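Local atomic coordinates of alkylpurine DNA glycosylase AlkC (Pseudomonas fluorescens, PDB entry 5VHV), a protein that excises alkylated purine bases from DNA in base excision repair, without flipping the damaged nucleotide out of the duplex. Residues Val260-Asn266 / Ala355-Arg360; Leu267-Leu273 / Arg323-Arg329; Leu14-Ala18 / Phe33-Lys38. All blocks are in the same frame, centred on the assembly; numbering follows the deposited sequence. Where two conformers were deposited one is given.

Interaction 1: Val260-Asn266 / Ala355-Arg360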
loop_
_atom_site.group_PDB
_atom_site.type_symbol
_atom_site.label_atom_id
_atom_site.label_comp_id
_atom_site.label_asym_id
_atom_site.label_seq_id
_atom_site.Cartn_x
_atom_site.Cartn_y
_atom_site.Cartn_z
ATOM N N VAL A 260 -24.667 -19.417 7.868
ATOM C CA VAL A 260 -24.759 -18.089 7.277
ATOM C C VAL A 260 -26.237 -17.750 7.190
ATOM O O VAL A 260 -27.035 -18.568 6.714
ATOM C CB VAL A 260 -24.073 -18.027 5.901
ATOM C CG1 VAL A 260 -24.314 -16.692 5.233
ATOM C CG2 VAL A 260 -22.582 -18.253 6.048
ATOM N N THR A 261 -26.610 -16.589 7.704
ATOM C CA THR A 261 -27.990 -16.143 7.665
ATOM C C THR A 261 -28.047 -14.707 7.180
ATOM O O THR A 261 -27.099 -13.937 7.399
ATOM C CB THR A 261 -28.651 -16.229 9.041
ATOM O OG1 THR A 261 -27.969 -15.356 9.931
ATOM C CG2 THR A 261 -28.563 -17.619 9.575
ATOM N N PRO A 262 -29.123 -14.321 6.474
ATOM C CA PRO A 262 -30.192 -15.189 5.967
ATOM C C PRO A 262 -29.694 -16.098 4.858
ATOM O O PRO A 262 -28.662 -15.834 4.262
ATOM C CB PRO A 262 -31.229 -14.213 5.402
ATOM C CG PRO A 262 -30.781 -12.821 5.824
ATOM C CD PRO A 262 -29.304 -12.922 6.053
ATOM N N ALA A 263 -30.462 -17.147 4.565
ATOM C CA ALA A 263 -30.083 -18.074 3.499
ATOM C C ALA A 263 -30.188 -17.427 2.124
ATOM O O ALA A 263 -29.496 -17.843 1.187
ATOM C CB ALA A 263 -30.981 -19.309 3.568
ATOM N N VAL A 264 -31.054 -16.426 1.980
ATOM C CA VAL A 264 -31.297 -15.750 0.709
ATOM C C VAL A 264 -31.383 -14.256 0.976
ATOM O O VAL A 264 -32.141 -13.825 1.854
ATOM C CB VAL A 264 -32.597 -16.244 0.043
ATOM C CG1 VAL A 264 -32.721 -15.662 -1.362
ATOM C CG2 VAL A 264 -32.642 -17.769 0.015
ATOM N N ILE A 265 -30.623 -13.465 0.213
ATOM C CA ILE A 265 -30.604 -12.018 0.374
ATOM C C ILE A 265 -30.799 -11.339 -0.973
ATOM O O ILE A 265 -30.507 -11.898 -2.032
ATOM C CB ILE A 265 -29.299 -11.494 1.020
ATOM C CG1 ILE A 265 -28.072 -11.928 0.214
ATOM C CG2 ILE A 265 -29.196 -11.932 2.462
ATOM C CD1 ILE A 265 -26.872 -10.998 0.440
ATOM N N ASN A 266 -31.305 -10.109 -0.916
ATOM C CA ASN A 266 -31.184 -9.178 -2.025
ATOM C C ASN A 266 -29.891 -8.394 -1.890
ATOM O O ASN A 266 -29.373 -8.188 -0.789
ATOM C CB ASN A 266 -32.361 -8.203 -2.064
ATOM C CG ASN A 266 -33.679 -8.902 -2.191
ATOM O OD1 ASN A 266 -33.833 -9.795 -3.005
ATOM N ND2 ASN A 266 -34.640 -8.507 -1.369
ATOM N N ALA A 355 -20.732 -23.001 4.261
ATOM C CA ALA A 355 -22.156 -22.703 4.256
ATOM C C ALA A 355 -22.437 -21.864 3.021
ATOM O O ALA A 355 -21.527 -21.505 2.277
ATOM C CB ALA A 355 -22.596 -21.992 5.540
ATOM N N GLU A 356 -23.711 -21.590 2.771
ATOM C CA GLU A 356 -24.089 -20.960 1.514
ATOM C C GLU A 356 -25.073 -19.834 1.780
ATOM O O GLU A 356 -25.861 -19.891 2.722
ATOM C CB GLU A 356 -24.756 -21.949 0.538
ATOM C CG GLU A 356 -23.955 -23.187 0.219
ATOM C CD GLU A 356 -24.015 -24.225 1.317
ATOM O OE1 GLU A 356 -25.133 -24.573 1.763
ATOM O OE2 GLU A 356 -22.930 -24.681 1.744
ATOM N N PHE A 357 -25.047 -18.838 0.913
ATOM C CA PHE A 357 -26.173 -17.924 0.788
ATOM C C PHE A 357 -26.459 -17.693 -0.686
ATOM O O PHE A 357 -25.558 -17.743 -1.527
ATOM C CB PHE A 357 -25.932 -16.593 1.512
ATOM C CG PHE A 357 -24.849 -15.722 0.917
ATOM C CD1 PHE A 357 -23.522 -15.859 1.301
ATOM C CD2 PHE A 357 -25.167 -14.715 0.011
ATOM C CE1 PHE A 357 -22.535 -15.041 0.771
ATOM C CE2 PHE A 357 -24.199 -13.896 -0.503
ATOM C CZ PHE A 357 -22.875 -14.051 -0.118
ATOM N N GLU A 358 -27.730 -17.439 -0.985
ATOM C CA GLU A 358 -28.170 -17.147 -2.337
ATOM C C GLU A 358 -28.362 -15.646 -2.485
ATOM O O GLU A 358 -29.056 -15.026 -1.674
ATOM C CB GLU A 358 -29.480 -17.865 -2.643
ATOM C CG GLU A 358 -29.955 -17.686 -4.076
ATOM C CD GLU A 358 -29.312 -18.665 -5.060
ATOM O OE1 GLU A 358 -28.648 -19.650 -4.636
ATOM O OE2 GLU A 358 -29.489 -18.440 -6.273
ATOM N N LEU A 359 -27.764 -15.079 -3.519
ATOM C CA LEU A 359 -27.969 -13.680 -3.877
ATOM C C LEU A 359 -29.007 -13.638 -4.995
ATOM O O LEU A 359 -28.829 -14.284 -6.037
ATOM C CB LEU A 359 -26.657 -13.018 -4.310
ATOM C CG LEU A 359 -26.724 -11.569 -4.769
ATOM C CD1 LEU A 359 -27.309 -10.691 -3.672
ATOM C CD2 LEU A 359 -25.319 -11.076 -5.146
ATOM N N ARG A 360 -30.108 -12.925 -4.760
ATOM C CA ARG A 360 -31.246 -12.964 -5.677
ATOM C C ARG A 360 -30.962 -12.122 -6.914
ATOM O O ARG A 360 -30.208 -11.148 -6.861
ATOM C CB ARG A 360 -32.521 -12.445 -5.004
ATOM C CG ARG A 360 -33.261 -13.454 -4.151
ATOM C CD ARG A 360 -34.701 -12.989 -3.904
ATOM N NE ARG A 360 -35.312 -13.648 -2.755
ATOM C CZ ARG A 360 -35.199 -13.233 -1.496
ATOM N NH1 ARG A 360 -34.496 -12.147 -1.197
ATOM N NH2 ARG A 360 -35.797 -13.907 -0.527
HETATM O O HOH W 1 -27.787 -20.225 4.730
HETATM O O HOH W 2 -35.200 -13.494 2.411
#

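Interaction 2: Leu267-Leu273 / Arg323-Arg329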
loop_
_atom_site.group_PDB
_atom_site.type_symbol
_atom_site.label_atom_id
_atom_site.label_comp_id
_atom_site.label_asym_id
_atom_site.label_seq_id
_atom_site.Cartn_x
_atom_site.Cartn_y
_atom_site.Cartn_z
ATOM N N LEU A 267 -29.377 -7.945 -3.026
ATOM C CA LEU A 267 -28.232 -7.059 -3.017
ATOM C C LEU A 267 -28.536 -5.845 -2.152
ATOM O O LEU A 267 -29.626 -5.267 -2.229
ATOM C CB LEU A 267 -27.900 -6.650 -4.451
ATOM C CG LEU A 267 -26.503 -6.161 -4.808
ATOM C CD1 LEU A 267 -25.423 -7.077 -4.286
ATOM C CD2 LEU A 267 -26.377 -6.026 -6.328
ATOM N N GLY A 268 -27.578 -5.478 -1.308
ATOM C CA GLY A 268 -27.734 -4.417 -0.345
ATOM C C GLY A 268 -27.916 -4.883 1.081
ATOM O O GLY A 268 -27.757 -4.066 2.005
ATOM N N GLU A 269 -28.270 -6.153 1.292
ATOM C CA GLU A 269 -28.495 -6.682 2.626
ATOM C C GLU A 269 -27.180 -7.178 3.240
ATOM O O GLU A 269 -26.137 -7.235 2.587
ATOM C CB GLU A 269 -29.509 -7.827 2.595
ATOM C CG GLU A 269 -30.933 -7.449 2.253
ATOM C CD GLU A 269 -31.839 -8.705 2.230
ATOM O OE1 GLU A 269 -32.399 -9.025 1.174
ATOM O OE2 GLU A 269 -31.939 -9.402 3.268
ATOM N N ARG A 270 -27.249 -7.543 4.512
ATOM C CA ARG A 270 -26.126 -8.129 5.230
ATOM C C ARG A 270 -26.293 -9.629 5.371
ATOM O O ARG A 270 -27.400 -10.134 5.566
ATOM C CB ARG A 270 -26.002 -7.548 6.643
ATOM C CG ARG A 270 -25.224 -6.236 6.757
ATOM C CD ARG A 270 -26.031 -5.032 6.369
ATOM N NE ARG A 270 -25.342 -3.770 6.673
ATOM C CZ ARG A 270 -25.708 -2.596 6.172
ATOM N NH1 ARG A 270 -26.749 -2.513 5.354
ATOM N NH2 ARG A 270 -25.027 -1.505 6.475
ATOM N N ILE A 271 -25.169 -10.327 5.346
ATOM C CA ILE A 271 -25.105 -11.710 5.784
ATOM C C ILE A 271 -24.394 -11.744 7.122
ATOM O O ILE A 271 -23.672 -10.818 7.490
ATOM C CB ILE A 271 -24.397 -12.624 4.772
ATOM C CG1 ILE A 271 -22.935 -12.181 4.569
ATOM C CG2 ILE A 271 -25.175 -12.603 3.474
ATOM C CD1 ILE A 271 -22.053 -13.215 3.861
ATOM N N ASN A 272 -24.622 -12.830 7.858
ATOM C CA ASN A 272 -24.012 -13.056 9.166
ATOM C C ASN A 272 -23.412 -14.450 9.175
ATOM O O ASN A 272 -24.140 -15.448 9.113
ATOM C CB ASN A 272 -25.031 -12.916 10.282
ATOM C CG ASN A 272 -25.690 -11.559 10.287
ATOM O OD1 ASN A 272 -25.211 -10.636 10.941
ATOM N ND2 ASN A 272 -26.776 -11.420 9.535
ATOM N N LEU A 273 -22.096 -14.511 9.267
ATOM C CA LEU A 273 -21.359 -15.758 9.403
ATOM C C LEU A 273 -21.122 -16.021 10.885
ATOM O O LEU A 273 -20.580 -15.165 11.590
ATOM C CB LEU A 273 -20.022 -15.660 8.662
ATOM C CG LEU A 273 -19.007 -16.764 8.938
ATOM C CD1 LEU A 273 -19.512 -18.142 8.487
ATOM C CD2 LEU A 273 -17.700 -16.434 8.210
ATOM N N ARG A 323 -18.329 -14.524 15.081
ATOM C CA ARG A 323 -19.463 -13.973 14.355
ATOM C C ARG A 323 -18.975 -12.787 13.547
ATOM O O ARG A 323 -18.268 -11.933 14.092
ATOM C CB ARG A 323 -20.576 -13.542 15.316
ATOM C CG ARG A 323 -21.770 -12.915 14.616
ATOM C CD ARG A 323 -22.877 -12.591 15.614
ATOM N NE ARG A 323 -24.055 -12.032 14.961
ATOM C CZ ARG A 323 -25.119 -12.745 14.608
ATOM N NH1 ARG A 323 -25.154 -14.051 14.847
ATOM N NH2 ARG A 323 -26.147 -12.152 14.018
ATOM N N ARG A 324 -19.356 -12.731 12.274
ATOM C CA ARG A 324 -18.997 -11.615 11.406
ATOM C C ARG A 324 -20.162 -11.276 10.497
ATOM O O ARG A 324 -20.666 -12.145 9.781
ATOM C CB ARG A 324 -17.762 -11.948 10.553
ATOM C CG ARG A 324 -17.381 -10.904 9.496
ATOM C CD ARG A 324 -17.133 -9.499 10.037
ATOM N NE ARG A 324 -16.203 -9.475 11.178
ATOM C CZ ARG A 324 -14.880 -9.614 11.091
ATOM N NH1 ARG A 324 -14.301 -9.790 9.920
ATOM N NH2 ARG A 324 -14.144 -9.596 12.195
ATOM N N GLU A 325 -20.578 -10.015 10.529
ATOM C CA GLU A 325 -21.557 -9.484 9.602
ATOM C C GLU A 325 -20.842 -8.887 8.389
ATOM O O GLU A 325 -19.784 -8.273 8.524
ATOM C CB GLU A 325 -22.396 -8.447 10.351
ATOM C CG GLU A 325 -23.306 -7.611 9.546
ATOM C CD GLU A 325 -23.883 -6.523 10.414
ATOM O OE1 GLU A 325 -23.395 -5.377 10.342
ATOM O OE2 GLU A 325 -24.782 -6.837 11.215
ATOM N N GLN A 326 -21.391 -9.106 7.191
ATOM C CA GLN A 326 -20.802 -8.538 5.977
ATOM C C GLN A 326 -21.896 -7.929 5.121
ATOM O O GLN A 326 -22.942 -8.541 4.911
ATOM C CB GLN A 326 -20.009 -9.581 5.174
ATOM C CG GLN A 326 -19.101 -8.970 4.113
ATOM C CD GLN A 326 -18.313 -10.001 3.338
ATOM O OE1 GLN A 326 -17.874 -11.017 3.887
ATOM N NE2 GLN A 326 -18.164 -9.763 2.038
ATOM N N HIS A 327 -21.656 -6.715 4.652
ATOM C CA HIS A 327 -22.639 -5.946 3.896
ATOM C C HIS A 327 -22.412 -6.214 2.412
ATOM O O HIS A 327 -21.400 -5.792 1.848
ATOM C CB HIS A 327 -22.498 -4.471 4.246
ATOM C CG HIS A 327 -23.430 -3.555 3.508
ATOM N ND1 HIS A 327 -23.213 -2.197 3.445
ATOM C CD2 HIS A 327 -24.574 -3.787 2.817
ATOM C CE1 HIS A 327 -24.182 -1.626 2.752
ATOM N NE2 HIS A 327 -25.020 -2.569 2.354
ATOM N N ILE A 328 -23.328 -6.951 1.786
ATOM C CA ILE A 328 -23.169 -7.374 0.395
ATOM C C ILE A 328 -23.902 -6.370 -0.491
ATOM O O ILE A 328 -25.135 -6.388 -0.592
ATOM C CB ILE A 328 -23.694 -8.792 0.163
ATOM C CG1 ILE A 328 -23.120 -9.784 1.181
ATOM C CG2 ILE A 328 -23.381 -9.228 -1.262
ATOM C CD1 ILE A 328 -21.611 -9.967 1.109
ATOM N N ARG A 329 -23.142 -5.505 -1.151
ATOM C CA ARG A 329 -23.717 -4.477 -2.000
ATOM C C ARG A 329 -22.697 -4.141 -3.078
ATOM O O ARG A 329 -21.496 -4.295 -2.871
ATOM C CB ARG A 329 -24.103 -3.239 -1.185
ATOM C CG ARG A 329 -22.973 -2.268 -0.867
ATOM C CD ARG A 329 -21.974 -2.827 0.137
ATOM N NE ARG A 329 -21.015 -1.810 0.554
ATOM C CZ ARG A 329 -19.996 -2.036 1.376
ATOM N NH1 ARG A 329 -19.802 -3.250 1.900
ATOM N NH2 ARG A 329 -19.165 -1.041 1.674
HETATM O O HOH W 3 -23.008 -4.329 7.975
#

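Interaction 3: Leu14-Ala18 / Phe33-Lys38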
loop_
_atom_site.group_PDB
_atom_site.type_symbol
_atom_site.label_atom_id
_atom_site.label_comp_id
_atom_site.label_asym_id
_atom_site.label_seq_id
_atom_site.Cartn_x
_atom_site.Cartn_y
_atom_site.Cartn_z
ATOM N N LEU A 14 -4.679 26.220 -7.190
ATOM C CA LEU A 14 -3.732 26.752 -8.166
ATOM C C LEU A 14 -3.437 28.218 -7.879
ATOM O O LEU A 14 -2.295 28.666 -8.007
ATOM C CB LEU A 14 -4.264 26.579 -9.588
ATOM C CG LEU A 14 -4.583 25.155 -10.048
ATOM C CD1 LEU A 14 -5.311 25.181 -11.406
ATOM C CD2 LEU A 14 -3.304 24.320 -10.119
ATOM N N GLN A 15 -4.456 28.975 -7.469
ATOM C CA GLN A 15 -4.231 30.374 -7.108
ATOM C C GLN A 15 -3.323 30.485 -5.894
ATOM O O GLN A 15 -2.472 31.380 -5.830
ATOM C CB GLN A 15 -5.571 31.070 -6.867
ATOM C CG GLN A 15 -6.373 31.222 -8.146
ATOM C CD GLN A 15 -7.807 31.639 -7.913
ATOM O OE1 GLN A 15 -8.307 31.628 -6.782
ATOM N NE2 GLN A 15 -8.483 32.003 -8.993
ATOM N N HIS A 16 -3.484 29.582 -4.920
ATOM C CA HIS A 16 -2.599 29.570 -3.756
ATOM C C HIS A 16 -1.159 29.281 -4.168
ATOM O O HIS A 16 -0.227 29.961 -3.713
ATOM C CB HIS A 16 -3.117 28.541 -2.739
ATOM C CG HIS A 16 -2.082 27.984 -1.798
ATOM N ND1 HIS A 16 -1.590 28.685 -0.714
ATOM C CD2 HIS A 16 -1.516 26.751 -1.731
ATOM C CE1 HIS A 16 -0.733 27.924 -0.051
ATOM N NE2 HIS A 16 -0.670 26.745 -0.648
ATOM N N ILE A 17 -0.961 28.297 -5.048
ATOM C CA ILE A 17 0.379 27.979 -5.530
ATOM C C ILE A 17 0.988 29.197 -6.218
ATOM O O ILE A 17 2.157 29.543 -6.000
ATOM C CB ILE A 17 0.338 26.757 -6.471
ATOM C CG1 ILE A 17 -0.079 25.484 -5.708
ATOM C CG2 ILE A 17 1.719 26.503 -7.105
ATOM C CD1 ILE A 17 -0.445 24.311 -6.600
ATOM N N ALA A 18 0.214 29.847 -7.085
ATOM C CA ALA A 18 0.727 31.020 -7.787
ATOM C C ALA A 18 1.087 32.141 -6.814
ATOM O O ALA A 18 2.106 32.818 -6.987
ATOM C CB ALA A 18 -0.300 31.522 -8.806
ATOM N N PHE A 33 0.988 31.129 -15.636
ATOM C CA PHE A 33 0.914 29.853 -14.942
ATOM C C PHE A 33 -0.526 29.394 -14.820
ATOM O O PHE A 33 -0.853 28.238 -15.119
ATOM C CB PHE A 33 1.564 29.971 -13.565
ATOM C CG PHE A 33 1.211 28.845 -12.626
ATOM C CD1 PHE A 33 1.866 27.625 -12.707
ATOM C CD2 PHE A 33 0.248 29.021 -11.644
ATOM C CE1 PHE A 33 1.553 26.601 -11.835
ATOM C CE2 PHE A 33 -0.077 27.990 -10.777
ATOM C CZ PHE A 33 0.585 26.775 -10.882
ATOM N N LEU A 34 -1.408 30.304 -14.389
ATOM C CA LEU A 34 -2.804 29.942 -14.195
ATOM C C LEU A 34 -3.464 29.593 -15.522
ATOM O O LEU A 34 -4.224 28.618 -15.604
ATOM C CB LEU A 34 -3.547 31.091 -13.491
ATOM C CG LEU A 34 -3.170 31.260 -12.005
ATOM C CD1 LEU A 34 -3.757 32.546 -11.447
ATOM C CD2 LEU A 34 -3.632 30.071 -11.174
ATOM N N LYS A 35 -3.185 30.374 -16.574
ATOM C CA LYS A 35 -3.747 30.066 -17.881
ATOM C C LYS A 35 -3.355 28.657 -18.320
ATOM O O LYS A 35 -4.191 27.880 -18.800
ATOM C CB LYS A 35 -3.284 31.089 -18.913
ATOM C CG LYS A 35 -3.884 30.864 -20.281
ATOM C CD LYS A 35 -3.440 31.953 -21.257
ATOM C CE LYS A 35 -4.057 31.772 -22.632
ATOM N NZ LYS A 35 -3.512 32.785 -23.585
ATOM N N HIS A 36 -2.074 28.320 -18.164
ATOM C CA HIS A 36 -1.558 27.017 -18.587
ATOM C C HIS A 36 -2.139 25.884 -17.747
ATOM O O HIS A 36 -2.526 24.834 -18.276
ATOM C CB HIS A 36 -0.030 27.056 -18.481
ATOM C CG HIS A 36 0.681 25.937 -19.185
ATOM N ND1 HIS A 36 0.695 24.655 -18.697
ATOM C CD2 HIS A 36 1.423 25.912 -20.321
ATOM C CE1 HIS A 36 1.415 23.886 -19.488
ATOM N NE2 HIS A 36 1.880 24.624 -20.478
ATOM N N ALA A 37 -2.187 26.072 -16.431
ATOM C CA ALA A 37 -2.634 25.011 -15.539
ATOM C C ALA A 37 -4.134 24.741 -15.664
ATOM O O ALA A 37 -4.566 23.587 -15.521
ATOM C CB ALA A 37 -2.288 25.373 -14.100
ATOM N N LYS A 38 -4.933 25.768 -15.962
ATOM C CA LYS A 38 -6.383 25.633 -15.915
ATOM C C LYS A 38 -6.981 25.011 -17.165
ATOM O O LYS A 38 -8.158 24.629 -17.142
ATOM C CB LYS A 38 -7.024 27.006 -15.662
ATOM C CG LYS A 38 -6.787 27.477 -14.244
ATOM C CD LYS A 38 -7.687 28.646 -13.839
ATOM C CE LYS A 38 -7.372 29.904 -14.577
ATOM N NZ LYS A 38 -8.227 31.053 -14.087
HETATM O O HOH W 4 -7.464 31.944 -11.940
#

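Interaction 1: Val260-Asn266 / Ala355-Arg360
Val264 and Ile265 run parallel to Glu358 and Leu359, and three backbone hydrogen bonds alternate across the pair: Glu358 N to Ala263 O (2.8 Å), Ile265 N to Glu358 O and Arg360 N to Ile265 O. Upstream the register is interrupted at Pro262, which follows a cis peptide bond; here a water lies between the strands, 2.7 Å from Val260 O and 2.8 Å from Glu356 O. The two segments belong to neighbouring strands, 253-265 and 350-359, of the mixed sheet in the C-terminal beta domain, and theirs is the one parallel pairing in a sheet otherwise built antiparallel. Val260, Ile265, Phe357 and Leu359 are apolar, as suits their buried places. Val260 CG2 meets Ala355 CB at 3.8 Å, while Val260 CG1 and Ile265 CG1 meet the Phe357 ring obliquely, at CD1 and CD2 respectively. Phe357 CG sits between its backbone N and carbonyl carbon (chi1 67°), which places the ring between Val260 and Ile265; its further partner is His341, which stacks on it. On the sheet face bearing Val264 and Glu358, the side chain of Arg360 crosses that of Val264 at about a right angle, and Val264 CG1 lies over the centre of the guanidinium, 3.5 Å from Arg360 CZ. Arg360 NH1 donates to Asn266 OD1 (3.0 Å) from above the carbonyl plane, and Arg360 NH2 gives a proton to a water that itself donates to Val264 O.

Interaction 2: Leu267-Leu273 / Arg323-Arg329
Arg270 lays its guanidinium flat on the imidazole of His327, the planes 5° apart and the centres 3.6 Å from each other. A bend at chi2 (80°) turns the arginine chain over the ring, and His327 CG comes to lie over the centre of the guanidinium. On the opposite face of the ring Arg329 CD is centred, so the imidazole is sandwiched between two arginine side chains; an alanine in place of His327 would probably leave both without the flat surface they pack on and set the Arg270 guanidinium free to turn. The Arg270 group has a further hold: a water in its plane accepts from Arg270 NE at 2.7 Å and donates to Glu325 OE1. Arg329 NH1 is fixed by a hydrogen bond to His327 O (3.0 Å), the acceptor in the guanidinium plane.

The side chains of Ile271 and Ile328 lie on the buried side, where branched apolar chains fit: Ile271 CG1 and Ile328 CG1 are 4.2 Å apart, and both residues also touch Ile265. Gln326, beside Ile271, sends its amide oxygen to Tyr291 OH. Gly268, whose phi of 105° suits glycine, lets the chain turn before the strand while its N donates to Ile328 O (2.7 Å). Beneath all this the backbones alternate hydrogen-bonded pairs, Ile271 with Gln326 and Leu273 with Arg324, with the non-hydrogen-bonded pairs Arg270-His327 and Asn272-Glu325. The nearest atom of this contact is about 4 Å from the bound DNA, and the arrangement is regular antiparallel pairing of strand 270-279 with strand 319-327 at one edge of the sheet.

Interaction 3: Leu14-Ala18 / Phe33-Lys38
Apolar contacts carry most of the meeting between Leu14, Ile17 and Ala18 on one helix and Phe33, Leu34 and Ala37 on the other. Leu14 uses both ends of its side chain: Leu14 CB rests on Leu34 CD2 at 3.9 Å, while Leu14 CD1 reaches Ala37 CB and the aliphatic Lys38 CG. The small Ala18 admits the aromatic ring, Ala18 CB lying 3.8 Å from Phe33 CD2, and Ile17 CG2 touches Phe33 CZ obliquely. The ring reaches the turn from Leu14 to Ala18 because chi1 of Phe33 (164°) swings CG away from the backbone N.

One contact is of mixed character: Leu14 O lies in the plane of the Phe33 ring at its edge, 3.6 Å from Phe33 CE2, although that carbonyl already accepts the helical bond from Ala18 N. At the exposed side, where a long flexible polar chain suits the solvent, a water accepts from Gln15 NE2.

The segments' axes pass 10.3 Å apart, their directions 147° from each other, so helices 11-24 and 30-38 form a near-antiparallel hairpin. Helix 46-60 packs against it, Val53 on Leu14 and Ser56 on Phe33 and Ala37, while Phe28 from the connecting loop covers Ala18.

In the fold
From the N terminus, interaction 3 closes first: it joins helices 11-24 and 30-38 over a short connection at the start of the helical part of the chain. The chain then runs through the remaining helices before entering the beta domain, where interaction 1 pairs strand 253-265 with the last strand, 350-359. Interaction 2 opens just after the first segment of interaction 1 and closes before its second, so its shorter loop lies within the longer one. Strands 253-265 and 270-279 are sheet neighbours, and Thr261 with Asn272 and Phe357 with Ile271 join the two contacts directly. Interaction 3 stands apart, its centre about 53 Å from that of interaction 1 and about 46 Å from that of interaction 2.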